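Local coordinates for protein class I SAM-dependent methyltransferase (Silicibacter pomeroyi DSS-3, PDB 3CVO) that is of unknown function but probably transfers a methyl group from S-adenosylmethionine to a substrate not yet identified, at residues A[15-18]-A[19-22]; A[22-25]-A[26-30]; A[126-130]-A[131-135]; A[171-175]-A[176-180]. One frame throughout, in Å; residues are numbered along the deposited sequence.

Contact 1. Residues A[15-18]-A[19-22]; sequences TMPP and AEAE
Ala-19, its CB 3.7 Å from Pro-18 C, continues the first turn of helix 18-30, whose N-cap position is held by Pro-17. Having no amide hydrogen, Pro-18 suits a first turn, where backbone N-H groups have no carbonyl of the preceding turn to bond. Glu-20 carries the side-chain contact. Its CG stands anti to the carbonyl carbon and its chain bends at chi2 (93°), which folds the carboxylate back across the ring of Pro-17: OE1 of Glu-20 comes within 3.4 Å of Pro-17 CB, and CD of Glu-20 lies 3.7 Å from Pro-17 CD. The other oxygen, OE2, accepts a hydrogen bond from the backbone N of Arg-176. With an alanine here, that amide would probably lose its carboxylate acceptor and the Pro-17 ring the group lying across it. The selenium of the selenomethionine Met-16 is 3.8 Å from Glu-20 O, while its methyl end leaves the turn and packs near Leu-24 and Leu-127. Ala-21 N closes the first helical bond at 2.9 Å from Pro-17 O, and Ala-21 CB packs 4.1 Å from Met-16 CB. Glu-22 N then bonds to Pro-18 O at 2.9 Å. The folded carboxylate thus lies close to the helix N-terminus, whose dipole, together with the Arg-176 amide, would be expected to favour its charged form.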
ATOM      1  N   THR A  15     -11.081 -28.887   7.332  1.00 42.02           N
ATOM      2  CA  THR A  15     -12.407 -28.832   6.682  1.00 45.67           C
ATOM      3  C   THR A  15     -12.359 -28.819   5.151  1.00 44.23           C
ATOM      4  O   THR A  15     -13.203 -28.220   4.484  1.00 48.23           O
ATOM      5  CB  THR A  15     -13.205 -27.631   7.178  1.00 46.40           C
ATOM      6  OG1 THR A  15     -12.312 -26.592   7.573  1.00 52.06           O
ATOM      7  CG2 THR A  15     -14.027 -28.036   8.398  1.00 53.24           C
HETATM    8  N   MSE A  16     -11.354 -29.483   4.605  1.00 40.38           N
HETATM    9  CA  MSE A  16     -11.189 -29.567   3.166  1.00 37.01           C
HETATM   10  C   MSE A  16     -11.730 -30.907   2.727  1.00 33.72           C
HETATM   11  O   MSE A  16     -11.541 -31.900   3.402  1.00 34.13           O
HETATM   12  CB  MSE A  16      -9.712 -29.502   2.774  1.00 35.09           C
HETATM   13  CG  MSE A  16      -8.986 -28.274   3.212  1.00 38.94           C
HETATM   14 SE   MSE A  16      -7.284 -28.171   2.257  0.75 33.88          SE
HETATM   15  CE  MSE A  16      -6.861 -26.283   2.471  1.00 29.72           C
ATOM     16  N   PRO A  17     -12.406 -30.946   1.580  1.00 30.71           N
ATOM     17  CA  PRO A  17     -12.780 -32.250   1.094  1.00 28.22           C
ATOM     18  C   PRO A  17     -11.532 -33.079   0.785  1.00 28.72           C
ATOM     19  O   PRO A  17     -10.409 -32.570   0.835  1.00 26.22           O
ATOM     20  CB  PRO A  17     -13.561 -31.941  -0.191  1.00 28.14           C
ATOM     21  CG  PRO A  17     -13.985 -30.532  -0.053  1.00 30.69           C
ATOM     22  CD  PRO A  17     -12.897 -29.868   0.713  1.00 32.09           C
ATOM     23  N   PRO A  18     -11.722 -34.348   0.440  1.00 29.48           N
ATOM     24  CA  PRO A  18     -10.623 -35.292   0.259  1.00 30.74           C
ATOM     25  C   PRO A  18      -9.515 -34.913  -0.720  1.00 30.73           C
ATOM     26  O   PRO A  18      -8.331 -35.034  -0.400  1.00 31.34           O
ATOM     27  CB  PRO A  18     -11.356 -36.525  -0.261  1.00 31.38           C
ATOM     28  CG  PRO A  18     -12.652 -36.490   0.484  1.00 27.99           C
ATOM     29  CD  PRO A  18     -13.029 -35.047   0.515  1.00 31.67           C
ATOM     30  N   ALA A  19      -9.911 -34.562  -1.932  1.00 30.40           N
ATOM     31  CA  ALA A  19      -8.954 -34.247  -3.009  1.00 30.11           C
ATOM     32  C   ALA A  19      -8.066 -33.089  -2.568  1.00 29.45           C
ATOM     33  O   ALA A  19      -6.830 -33.083  -2.703  1.00 27.39           O
ATOM     34  CB  ALA A  19      -9.708 -33.846  -4.281  1.00 29.78           C
ATOM     35  N   GLU A  20      -8.758 -32.086  -2.051  1.00 26.94           N
ATOM     36  CA  GLU A  20      -8.137 -30.853  -1.597  1.00 24.50           C
ATOM     37  C   GLU A  20      -7.180 -31.160  -0.440  1.00 25.71           C
ATOM     38  O   GLU A  20      -6.073 -30.653  -0.401  1.00 24.04           O
ATOM     39  CB  GLU A  20      -9.186 -29.845  -1.118  1.00 24.77           C
ATOM     40  CG  GLU A  20      -9.911 -29.090  -2.198  1.00 24.65           C
ATOM     41  CD  GLU A  20     -11.188 -29.752  -2.596  1.00 31.85           C
ATOM     42  OE1 GLU A  20     -11.231 -30.991  -2.499  1.00 29.50           O
ATOM     43  OE2 GLU A  20     -12.139 -29.039  -2.993  1.00 33.64           O
ATOM     44  N   ALA A  21      -7.636 -31.990   0.503  1.00 24.95           N
ATOM     45  CA  ALA A  21      -6.862 -32.292   1.716  1.00 23.44           C
ATOM     46  C   ALA A  21      -5.620 -33.087   1.354  1.00 24.43           C
ATOM     47  O   ALA A  21      -4.565 -32.926   1.961  1.00 25.60           O
ATOM     48  CB  ALA A  21      -7.706 -33.041   2.748  1.00 21.22           C
ATOM     49  N   GLU A  22      -5.743 -33.929   0.338  1.00 24.27           N
ATOM     50  CA  GLU A  22      -4.608 -34.743  -0.111  1.00 26.72           C
ATOM     51  C   GLU A  22      -3.556 -33.856  -0.809  1.00 26.38           C
ATOM     52  O   GLU A  22      -2.351 -34.082  -0.726  1.00 27.36           O
ATOM     53  CB  GLU A  22      -5.069 -35.865  -1.047  1.00 28.52           C
ATOM     54  CG  GLU A  22      -3.922 -36.760  -1.546  1.00 36.83           C
ATOM     55  CD  GLU A  22      -4.313 -37.612  -2.745  1.00 52.02           C
ATOM     56  OE1 GLU A  22      -4.770 -37.031  -3.763  1.00 55.17           O
ATOM     57  OE2 GLU A  22      -4.153 -38.861  -2.675  1.00 59.28           O
TER

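Contact 2. Residues A[22-25]-A[26-30]; sequences EALR and MAYEE
The ring of Tyr-28 has Leu-24 over one face: CG of Leu-24 sits 4.2 Å from the ring centroid and only 8° off the normal, a CH-pi contact between residues i and i+4 on helix 18-30 of the Rossmann-like methyltransferase fold. The methyls of Leu-24 spread over the same face, CD1 lying 4.0 Å from Tyr-28 CZ and CD2 4.2 Å from Tyr-28 CE2. Leu-24 reaches this position with CG anti to its backbone N (chi1 180°), whereas Tyr-28 swings its ring anti to its own carbonyl carbon (chi1 -81°). Both side chains face inward, against Leu-127 of strand 125-128 and Ser-42 of helix 41-47, and the hydroxyl of Tyr-28 is hydrogen-bonded to OE2 of Glu-36, so the buried ring is held by its polar end as well as by its face.

Four successive backbone bonds, from the N atoms of Met-26, Ala-27, Tyr-28 and Glu-29 to the O atoms of Glu-22, Ala-23, Leu-24 and Arg-25, supply the regular i to i+4 frame that sets this spacing. On a more exposed side of the helix, the chains of Glu-22 and Met-26, a selenomethionine, run extended beyond CG and meet at an oblique angle. There CG of Met-26 lies 3.2 Å from Glu-22 O, and the terminal CE of Met-26 lies 3.2 Å from Glu-22 CD, a close approach at the base of the carboxylate.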
ATOM      1  N   GLU A  22      -5.743 -33.929   0.338  1.00 24.27           N
ATOM      2  CA  GLU A  22      -4.608 -34.743  -0.111  1.00 26.72           C
ATOM      3  C   GLU A  22      -3.556 -33.856  -0.809  1.00 26.38           C
ATOM      4  O   GLU A  22      -2.351 -34.082  -0.726  1.00 27.36           O
ATOM      5  CB  GLU A  22      -5.069 -35.865  -1.047  1.00 28.52           C
ATOM      6  CG  GLU A  22      -3.922 -36.760  -1.546  1.00 36.83           C
ATOM      7  CD  GLU A  22      -4.313 -37.612  -2.745  1.00 52.02           C
ATOM      8  OE1 GLU A  22      -4.770 -37.031  -3.763  1.00 55.17           O
ATOM      9  OE2 GLU A  22      -4.153 -38.861  -2.675  1.00 59.28           O
ATOM     10  N   ALA A  23      -4.030 -32.849  -1.511  1.00 26.24           N
ATOM     11  CA  ALA A  23      -3.122 -31.917  -2.192  1.00 24.55           C
ATOM     12  C   ALA A  23      -2.326 -31.151  -1.133  1.00 25.24           C
ATOM     13  O   ALA A  23      -1.136 -30.921  -1.261  1.00 24.84           O
ATOM     14  CB  ALA A  23      -3.899 -30.969  -3.087  1.00 24.02           C
ATOM     15  N   LEU A  24      -3.003 -30.797  -0.061  1.00 25.01           N
ATOM     16  CA  LEU A  24      -2.392 -30.028   1.025  1.00 25.68           C
ATOM     17  C   LEU A  24      -1.329 -30.890   1.710  1.00 26.00           C
ATOM     18  O   LEU A  24      -0.230 -30.437   2.021  1.00 26.47           O
ATOM     19  CB  LEU A  24      -3.442 -29.607   2.060  1.00 23.30           C
ATOM     20  CG  LEU A  24      -2.854 -28.805   3.230  1.00 31.65           C
ATOM     21  CD1 LEU A  24      -3.129 -27.366   2.996  1.00 29.53           C
ATOM     22  CD2 LEU A  24      -3.373 -29.247   4.572  1.00 34.09           C
ATOM     23  N   ARG A  25      -1.679 -32.143   1.959  1.00 27.74           N
ATOM     24  CA  ARG A  25      -0.770 -33.042   2.670  1.00 27.33           C
ATOM     25  C   ARG A  25       0.488 -33.250   1.854  1.00 26.61           C
ATOM     26  O   ARG A  25       1.614 -33.206   2.371  1.00 25.31           O
ATOM     27  CB  ARG A  25      -1.439 -34.385   2.983  1.00 30.34           C
ATOM     28  CG  ARG A  25      -2.607 -34.255   3.961  1.00 39.67           C
ATOM     29  CD  ARG A  25      -3.198 -35.640   4.329  1.00 44.29           C
ATOM     30  NE  ARG A  25      -4.385 -35.494   5.165  1.00 48.63           N
ATOM     31  CZ  ARG A  25      -4.366 -35.545   6.495  1.00 56.43           C
ATOM     32  NH1 ARG A  25      -3.217 -35.764   7.129  1.00 55.30           N
ATOM     33  NH2 ARG A  25      -5.492 -35.391   7.190  1.00 54.51           N
HETATM   34  N   MSE A  26       0.300 -33.430   0.558  1.00 25.56           N
HETATM   35  CA  MSE A  26       1.434 -33.670  -0.329  1.00 27.67           C
HETATM   36  C   MSE A  26       2.347 -32.439  -0.373  1.00 24.93           C
HETATM   37  O   MSE A  26       3.560 -32.580  -0.317  1.00 24.79           O
HETATM   38  CB  MSE A  26       0.976 -34.052  -1.727  1.00 23.45           C
HETATM   39  CG  MSE A  26       0.395 -35.452  -1.789  1.00 44.02           C
HETATM   40 SE   MSE A  26      -0.394 -35.857  -3.541  0.75 58.76          SE
HETATM   41  CE  MSE A  26      -1.111 -37.646  -3.096  1.00 64.46           C
ATOM     42  N   ALA A  27       1.753 -31.240  -0.415  1.00 23.08           N
ATOM     43  CA  ALA A  27       2.519 -29.995  -0.504  1.00 23.01           C
ATOM     44  C   ALA A  27       3.358 -29.857   0.744  1.00 23.62           C
ATOM     45  O   ALA A  27       4.528 -29.485   0.698  1.00 22.85           O
ATOM     46  CB  ALA A  27       1.580 -28.768  -0.650  1.00 20.21           C
ATOM     47  N   TYR A  28       2.726 -30.156   1.869  1.00 22.83           N
ATOM     48  CA  TYR A  28       3.349 -30.012   3.190  1.00 21.82           C
ATOM     49  C   TYR A  28       4.459 -31.051   3.390  1.00 24.10           C
ATOM     50  O   TYR A  28       5.470 -30.799   4.052  1.00 23.76           O
ATOM     51  CB  TYR A  28       2.301 -30.139   4.314  1.00 20.02           C
ATOM     52  CG  TYR A  28       1.510 -28.863   4.573  1.00 23.57           C
ATOM     53  CD1 TYR A  28       1.468 -27.830   3.643  1.00 22.77           C
ATOM     54  CD2 TYR A  28       0.842 -28.674   5.769  1.00 23.81           C
ATOM     55  CE1 TYR A  28       0.778 -26.655   3.909  1.00 21.84           C
ATOM     56  CE2 TYR A  28       0.145 -27.506   6.042  1.00 22.83           C
ATOM     57  CZ  TYR A  28       0.102 -26.495   5.114  1.00 23.68           C
ATOM     58  OH  TYR A  28      -0.610 -25.284   5.376  1.00 23.24           O
ATOM     59  N   GLU A  29       4.256 -32.216   2.787  1.00 24.71           N
ATOM     60  CA  GLU A  29       5.228 -33.313   2.881  1.00 26.75           C
ATOM     61  C   GLU A  29       6.477 -32.894   2.156  1.00 25.47           C
ATOM     62  O   GLU A  29       7.585 -33.121   2.625  1.00 27.11           O
ATOM     63  CB  GLU A  29       4.669 -34.636   2.342  1.00 26.77           C
ATOM     64  CG  GLU A  29       3.700 -35.224   3.340  1.00 33.53           C
ATOM     65  CD  GLU A  29       3.057 -36.545   2.931  1.00 48.32           C
ATOM     66  OE1 GLU A  29       3.088 -36.914   1.731  1.00 50.97           O
ATOM     67  OE2 GLU A  29       2.487 -37.202   3.833  1.00 49.35           O
ATOM     68  N   GLU A  30       6.270 -32.217   1.038  1.00 25.43           N
ATOM     69  CA  GLU A  30       7.354 -31.813   0.136  1.00 26.11           C
ATOM     70  C   GLU A  30       8.109 -30.575   0.649  1.00 26.21           C
ATOM     71  O   GLU A  30       9.266 -30.397   0.356  1.00 22.09           O
ATOM     72  CB  GLU A  30       6.846 -31.548  -1.300  1.00 26.60           C
ATOM     73  CG  GLU A  30       6.593 -32.791  -2.146  1.00 34.07           C
TER

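Contact 3. Residues A[126-130]-A[131-135]; sequences VLVDG and RFRVG
Arg-133 reaches back to the turn before it with two nitrogens. Its NE donates to Gly-130 O at 2.9 Å in a nearly straight bond (177° at the hydrogen), with the oxygen only 1° out of the guanidinium plane. NH2 of Arg-133 forms a salt bridge to Asp-129 OD1 at 3.2 Å; the carboxylate and guanidinium planes are 72° apart, so the two groups do not meet as a coplanar pair. One guanidinium face lies against Asp-129, whose CA is 3.7 Å above the plane. The arginine chain, extended from CG to NE, runs alongside Val-128 in the opposite sense, with CG1 of Val-128 3.6 Å from Arg-133 CB. A leucine in its place would probably leave Gly-130 O without this donor and Asp-129 without its cationic mate.

Farther out, NH1 of Arg-133 has a second carboxylate in Asp-154, and a water bridges the turn, accepting from Gly-130 N at 3.0 Å and donating to Arg-131 O at 2.7 Å. The whole forms the connection from strand to helix in the beta-alpha-beta unit of strand 125-128, helix 133-143 and strand 148-152. Within the sheet, strand 125-128 lies between the parallel strands 33-37 and 148-152, and Leu-127 packs on helix 18-30.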
ATOM      1  N   VAL A 126       3.072 -21.784   0.765  1.00 19.31           N
ATOM      2  CA  VAL A 126       2.188 -20.832   1.456  1.00 21.50           C
ATOM      3  C   VAL A 126       0.749 -21.257   1.289  1.00 21.64           C
ATOM      4  O   VAL A 126       0.253 -21.535   0.180  1.00 20.98           O
ATOM      5  CB  VAL A 126       2.343 -19.373   0.923  1.00 23.00           C
ATOM      6  CG1 VAL A 126       1.346 -18.377   1.616  1.00 16.52           C
ATOM      7  CG2 VAL A 126       3.809 -18.917   1.071  1.00 20.68           C
ATOM      8  N   LEU A 127       0.065 -21.292   2.415  1.00 21.85           N
ATOM      9  CA  LEU A 127      -1.376 -21.534   2.409  1.00 21.88           C
ATOM     10  C   LEU A 127      -2.158 -20.271   2.744  1.00 21.12           C
ATOM     11  O   LEU A 127      -1.935 -19.642   3.756  1.00 20.80           O
ATOM     12  CB  LEU A 127      -1.741 -22.600   3.447  1.00 22.10           C
ATOM     13  CG  LEU A 127      -3.250 -22.822   3.643  1.00 19.89           C
ATOM     14  CD1 LEU A 127      -3.906 -23.389   2.346  1.00 23.15           C
ATOM     15  CD2 LEU A 127      -3.567 -23.727   4.858  1.00 19.97           C
ATOM     16  N   VAL A 128      -3.044 -19.919   1.823  1.00 20.07           N
ATOM     17  CA  VAL A 128      -3.937 -18.776   1.974  1.00 20.06           C
ATOM     18  C   VAL A 128      -5.319 -19.296   2.414  1.00 20.32           C
ATOM     19  O   VAL A 128      -6.105 -19.849   1.622  1.00 20.50           O
ATOM     20  CB  VAL A 128      -3.973 -17.876   0.711  1.00 22.34           C
ATOM     21  CG1 VAL A 128      -5.067 -16.800   0.821  1.00 19.60           C
ATOM     22  CG2 VAL A 128      -2.589 -17.231   0.467  1.00 25.82           C
ATOM     23  N   ASP A 129      -5.594 -19.209   3.705  1.00 20.35           N
ATOM     24  CA  ASP A 129      -6.828 -19.782   4.216  1.00 21.36           C
ATOM     25  C   ASP A 129      -7.362 -18.979   5.405  1.00 22.68           C
ATOM     26  O   ASP A 129      -7.962 -19.529   6.290  1.00 24.14           O
ATOM     27  CB  ASP A 129      -6.588 -21.282   4.573  1.00 20.32           C
ATOM     28  CG  ASP A 129      -7.846 -22.038   4.916  1.00 30.26           C
ATOM     29  OD1 ASP A 129      -8.897 -21.711   4.360  1.00 32.90           O
ATOM     30  OD2 ASP A 129      -7.755 -23.004   5.707  1.00 31.84           O
ATOM     31  N   GLY A 130      -7.115 -17.675   5.406  1.00 22.88           N
ATOM     32  CA  GLY A 130      -7.585 -16.819   6.499  1.00 24.37           C
ATOM     33  C   GLY A 130      -8.283 -15.591   5.974  1.00 21.82           C
ATOM     34  O   GLY A 130      -9.151 -15.679   5.139  1.00 24.74           O
ATOM     35  N   ARG A 131      -7.842 -14.438   6.452  1.00 21.18           N
ATOM     36  CA  ARG A 131      -8.436 -13.166   6.050  1.00 20.23           C
ATOM     37  C   ARG A 131      -7.550 -12.502   4.990  1.00 20.15           C
ATOM     38  O   ARG A 131      -6.456 -12.951   4.719  1.00 23.39           O
ATOM     39  CB  ARG A 131      -8.573 -12.234   7.240  1.00 22.08           C
ATOM     40  CG  ARG A 131      -9.491 -12.764   8.368  1.00 28.53           C
ATOM     41  CD  ARG A 131     -10.947 -12.708   7.959  1.00 26.19           C
ATOM     42  NE  ARG A 131     -11.352 -13.972   7.378  1.00 47.36           N
ATOM     43  CZ  ARG A 131     -12.073 -14.092   6.279  1.00 51.35           C
ATOM     44  NH1 ARG A 131     -12.448 -13.016   5.611  1.00 58.88           N
ATOM     45  NH2 ARG A 131     -12.401 -15.296   5.841  1.00 55.05           N
ATOM     46  N   PHE A 132      -8.037 -11.424   4.427  1.00 19.10           N
ATOM     47  CA  PHE A 132      -7.315 -10.688   3.387  1.00 18.60           C
ATOM     48  C   PHE A 132      -6.724 -11.615   2.356  1.00 17.22           C
ATOM     49  O   PHE A 132      -5.556 -11.425   1.973  1.00 21.21           O
ATOM     50  CB  PHE A 132      -6.171  -9.861   3.939  1.00 23.13           C
ATOM     51  CG  PHE A 132      -6.563  -8.957   5.061  1.00 22.18           C
ATOM     52  CD1 PHE A 132      -7.047  -7.687   4.810  1.00 26.45           C
ATOM     53  CD2 PHE A 132      -6.463  -9.384   6.364  1.00 27.49           C
ATOM     54  CE1 PHE A 132      -7.445  -6.835   5.867  1.00 25.81           C
ATOM     55  CE2 PHE A 132      -6.850  -8.541   7.434  1.00 22.81           C
ATOM     56  CZ  PHE A 132      -7.338  -7.252   7.159  1.00 24.83           C
ATOM     57  N   ARG A 133      -7.507 -12.565   1.865  1.00 18.58           N
ATOM     58  CA  ARG A 133      -6.920 -13.667   1.046  1.00 19.18           C
ATOM     59  C   ARG A 133      -6.172 -13.159  -0.196  1.00 19.02           C
ATOM     60  O   ARG A 133      -5.048 -13.572  -0.500  1.00 19.73           O
ATOM     61  CB  ARG A 133      -7.954 -14.702   0.649  1.00 18.71           C
ATOM     62  CG  ARG A 133      -8.434 -15.477   1.849  1.00 21.89           C
ATOM     63  CD  ARG A 133      -9.158 -16.749   1.529  1.00 24.88           C
ATOM     64  NE  ARG A 133      -9.580 -17.339   2.779  1.00 25.09           N
ATOM     65  CZ  ARG A 133     -10.134 -18.535   2.935  1.00 26.68           C
ATOM     66  NH1 ARG A 133     -10.342 -19.364   1.914  1.00 30.25           N
ATOM     67  NH2 ARG A 133     -10.466 -18.894   4.157  1.00 28.12           N
ATOM     68  N   VAL A 134      -6.823 -12.288  -0.953  1.00 21.35           N
ATOM     69  CA  VAL A 134      -6.137 -11.682  -2.119  1.00 21.94           C
ATOM     70  C   VAL A 134      -4.854 -10.951  -1.719  1.00 21.81           C
ATOM     71  O   VAL A 134      -3.800 -11.122  -2.341  1.00 21.34           O
ATOM     72  CB  VAL A 134      -7.076 -10.816  -3.001  1.00 21.96           C
ATOM     73  CG1 VAL A 134      -6.237 -10.098  -4.115  1.00 20.73           C
ATOM     74  CG2 VAL A 134      -8.160 -11.697  -3.588  1.00 24.19           C
ATOM     75  N   GLY A 135      -4.918 -10.223  -0.622  1.00 21.43           N
ATOM     76  CA  GLY A 135      -3.787  -9.460  -0.120  1.00 19.90           C
ATOM     77  C   GLY A 135      -2.607 -10.354   0.253  1.00 18.75           C
ATOM     78  O   GLY A 135      -1.468 -10.025  -0.003  1.00 18.76           O
TER
HETATM   79  O   HOH W   1      -5.566 -15.485   4.136  1.00 19.16           O

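Contact 4. Residues A[171-175]-A[176-180]; sequences PLMIG and RLAAF
A tight beta hairpin joins strand 172-174, an outermost strand of the sheet within this chain, to strand 177-182 through a type II' turn from Ile-174 to Leu-177. Gly-175 occupies the first central position of that turn with positive phi (53°), a conformation that favours glycine. Leu-172 and Ala-179 form one hydrogen-bonded pair, with Leu-172 N 2.8 Å from Ala-179 O and a second bond returning from Ala-179 N. Ile-174 and Leu-177 form the other, Ile-174 N reaching Leu-177 O at 2.8 Å. At the turn Leu-177 N returns the bond to Ile-174 O at 2.9 Å.

Beyond the non-hydrogen-bonded pair of Met-173 and Ala-178, the open end closes with Pro-171 over a face of Phe-180. Pro-171 CB is 3.8 Å from the ring centroid, displaced toward the rim, in a CH-pi contact; the same CB touches Ala-178 CB at 3.7 Å. Met-173, a selenomethionine, bends at chi2 and chi3 (-52° and -64°), curling its selenium to 3.8 Å from Ala-178 CB. On the sheet face bearing Leu-172, Ile-174 and Leu-177, Ile-174 CD1 meets Ala-179 CB at 3.6 Å. At the turn, Arg-176 directs NE into a salt bridge with Asp-153. Paired backbone polar groups and apolar side-chain contacts thus stabilise the hairpin together, while the arginine ties its tip to the loop after strand 148-152.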
ATOM      1  N   PRO A 171      -3.887 -21.049 -12.024  1.00 22.63           N
ATOM      2  CA  PRO A 171      -3.765 -22.117 -11.043  1.00 23.83           C
ATOM      3  C   PRO A 171      -4.091 -23.479 -11.567  1.00 25.11           C
ATOM      4  O   PRO A 171      -4.798 -23.605 -12.565  1.00 26.71           O
ATOM      5  CB  PRO A 171      -4.835 -21.744 -10.022  1.00 25.06           C
ATOM      6  CG  PRO A 171      -5.925 -21.240 -10.893  1.00 24.66           C
ATOM      7  CD  PRO A 171      -5.216 -20.410 -11.950  1.00 24.11           C
ATOM      8  N   LEU A 172      -3.554 -24.491 -10.884  1.00 23.30           N
ATOM      9  CA  LEU A 172      -4.036 -25.854 -11.020  1.00 23.91           C
ATOM     10  C   LEU A 172      -5.160 -26.000 -10.035  1.00 23.91           C
ATOM     11  O   LEU A 172      -4.987 -25.788  -8.841  1.00 25.45           O
ATOM     12  CB  LEU A 172      -2.930 -26.884 -10.754  1.00 24.92           C
ATOM     13  CG  LEU A 172      -3.390 -28.319 -10.635  1.00 26.77           C
ATOM     14  CD1 LEU A 172      -3.909 -28.784 -11.994  1.00 28.46           C
ATOM     15  CD2 LEU A 172      -2.230 -29.188 -10.165  1.00 30.18           C
HETATM   16  N   MSE A 173      -6.339 -26.323 -10.546  1.00 24.50           N
HETATM   17  CA  MSE A 173      -7.509 -26.473  -9.678  1.00 23.19           C
HETATM   18  C   MSE A 173      -7.616 -27.886  -9.160  1.00 24.77           C
HETATM   19  O   MSE A 173      -7.642 -28.824  -9.929  1.00 24.39           O
HETATM   20  CB  MSE A 173      -8.815 -26.076 -10.382  1.00 24.55           C
HETATM   21  CG  MSE A 173      -8.937 -24.636 -10.781  1.00 28.56           C
HETATM   22 SE   MSE A 173      -8.585 -23.409  -9.337  0.75 28.34          SE
HETATM   23  CE  MSE A 173     -10.061 -23.912  -8.169  1.00 22.10           C
ATOM     24  N   ILE A 174      -7.648 -28.015  -7.835  1.00 25.17           N
ATOM     25  CA  ILE A 174      -7.955 -29.274  -7.142  1.00 26.61           C
ATOM     26  C   ILE A 174      -9.220 -29.028  -6.343  1.00 26.64           C
ATOM     27  O   ILE A 174      -9.196 -28.521  -5.221  1.00 28.45           O
ATOM     28  CB  ILE A 174      -6.799 -29.768  -6.199  1.00 29.16           C
ATOM     29  CG1 ILE A 174      -5.436 -29.717  -6.908  1.00 30.53           C
ATOM     30  CG2 ILE A 174      -7.064 -31.186  -5.699  1.00 26.18           C
ATOM     31  CD1 ILE A 174      -4.586 -28.565  -6.465  1.00 32.97           C
ATOM     32  N   GLY A 175     -10.338 -29.398  -6.948  1.00 25.11           N
ATOM     33  CA  GLY A 175     -11.623 -28.957  -6.462  1.00 24.97           C
ATOM     34  C   GLY A 175     -11.653 -27.462  -6.319  1.00 26.84           C
ATOM     35  O   GLY A 175     -11.430 -26.709  -7.269  1.00 28.73           O
ATOM     36  N   ARG A 176     -11.932 -27.035  -5.102  1.00 26.19           N
ATOM     37  CA  ARG A 176     -12.121 -25.620  -4.797  1.00 28.18           C
ATOM     38  C   ARG A 176     -10.790 -24.982  -4.429  1.00 25.03           C
ATOM     39  O   ARG A 176     -10.696 -23.794  -4.185  1.00 28.09           O
ATOM     40  CB  ARG A 176     -13.037 -25.468  -3.591  1.00 30.62           C
ATOM     41  CG  ARG A 176     -12.364 -26.005  -2.333  1.00 37.78           C
ATOM     42  CD  ARG A 176     -13.258 -25.941  -1.121  1.00 41.26           C
ATOM     43  NE  ARG A 176     -12.446 -25.901   0.082  1.00 43.56           N
ATOM     44  CZ  ARG A 176     -12.909 -26.152   1.292  1.00 43.76           C
ATOM     45  NH1 ARG A 176     -14.181 -26.479   1.450  1.00 46.26           N
ATOM     46  NH2 ARG A 176     -12.105 -26.096   2.335  1.00 42.73           N
ATOM     47  N   LEU A 177      -9.778 -25.825  -4.347  1.00 22.28           N
ATOM     48  CA  LEU A 177      -8.431 -25.387  -3.938  1.00 22.29           C
ATOM     49  C   LEU A 177      -7.585 -25.065  -5.174  1.00 22.94           C
ATOM     50  O   LEU A 177      -7.493 -25.852  -6.114  1.00 22.97           O
ATOM     51  CB  LEU A 177      -7.739 -26.485  -3.126  1.00 24.42           C
ATOM     52  CG  LEU A 177      -6.330 -26.172  -2.624  1.00 24.97           C
ATOM     53  CD1 LEU A 177      -6.453 -25.142  -1.505  1.00 25.05           C
ATOM     54  CD2 LEU A 177      -5.622 -27.445  -2.123  1.00 28.01           C
ATOM     55  N   ALA A 178      -6.983 -23.892  -5.157  1.00 24.13           N
ATOM     56  CA  ALA A 178      -6.076 -23.445  -6.221  1.00 23.02           C
ATOM     57  C   ALA A 178      -4.635 -23.606  -5.782  1.00 22.84           C
ATOM     58  O   ALA A 178      -4.215 -23.130  -4.731  1.00 26.26           O
ATOM     59  CB  ALA A 178      -6.355 -21.970  -6.603  1.00 25.55           C
ATOM     60  N   ALA A 179      -3.885 -24.311  -6.605  1.00 22.95           N
ATOM     61  CA  ALA A 179      -2.450 -24.464  -6.452  1.00 21.03           C
ATOM     62  C   ALA A 179      -1.722 -23.648  -7.519  1.00 23.25           C
ATOM     63  O   ALA A 179      -1.909 -23.829  -8.732  1.00 20.87           O
ATOM     64  CB  ALA A 179      -2.057 -25.942  -6.555  1.00 19.80           C
ATOM     65  N   PHE A 180      -0.922 -22.702  -7.038  1.00 21.89           N
ATOM     66  CA  PHE A 180      -0.123 -21.804  -7.865  1.00 22.30           C
ATOM     67  C   PHE A 180       1.369 -22.057  -7.724  1.00 21.63           C
ATOM     68  O   PHE A 180       1.876 -22.335  -6.643  1.00 24.14           O
ATOM     69  CB  PHE A 180      -0.345 -20.355  -7.457  1.00 20.94           C
ATOM     70  CG  PHE A 180      -1.748 -19.846  -7.639  1.00 20.03           C
ATOM     71  CD1 PHE A 180      -2.683 -19.926  -6.597  1.00 20.79           C
ATOM     72  CD2 PHE A 180      -2.110 -19.237  -8.832  1.00 23.11           C
ATOM     73  CE1 PHE A 180      -3.959 -19.405  -6.771  1.00 19.19           C
ATOM     74  CE2 PHE A 180      -3.356 -18.712  -9.005  1.00 23.14           C
ATOM     75  CZ  PHE A 180      -4.287 -18.791  -7.983  1.00 21.06           C
TER

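How the contacts relate
Contacts 1 and 2 are consecutive parts of helix 18-30, sharing Glu-22, with centres about 10 Å apart; Met-16 CE reaches Leu-24 CD1 at 3.9 Å. Contact 1 is tied to the hairpin of contact 4 by two polar links, 2.9 Å from Glu-20 OE2 to Arg-176 N and 3.2 Å from Thr-15 O to Arg-176 NH2. Ala-23 of contact 2 packs on Leu-177 and Ile-174 of the same hairpin. Strand 125-128 of contact 3 packs against the helix, where Tyr-28 OH approaches Leu-127 CD2 at 3.4 Å. Contacts 3 and 4 reach one sheet without touching, their centres about 14 Å apart and nearest atoms about 5 Å.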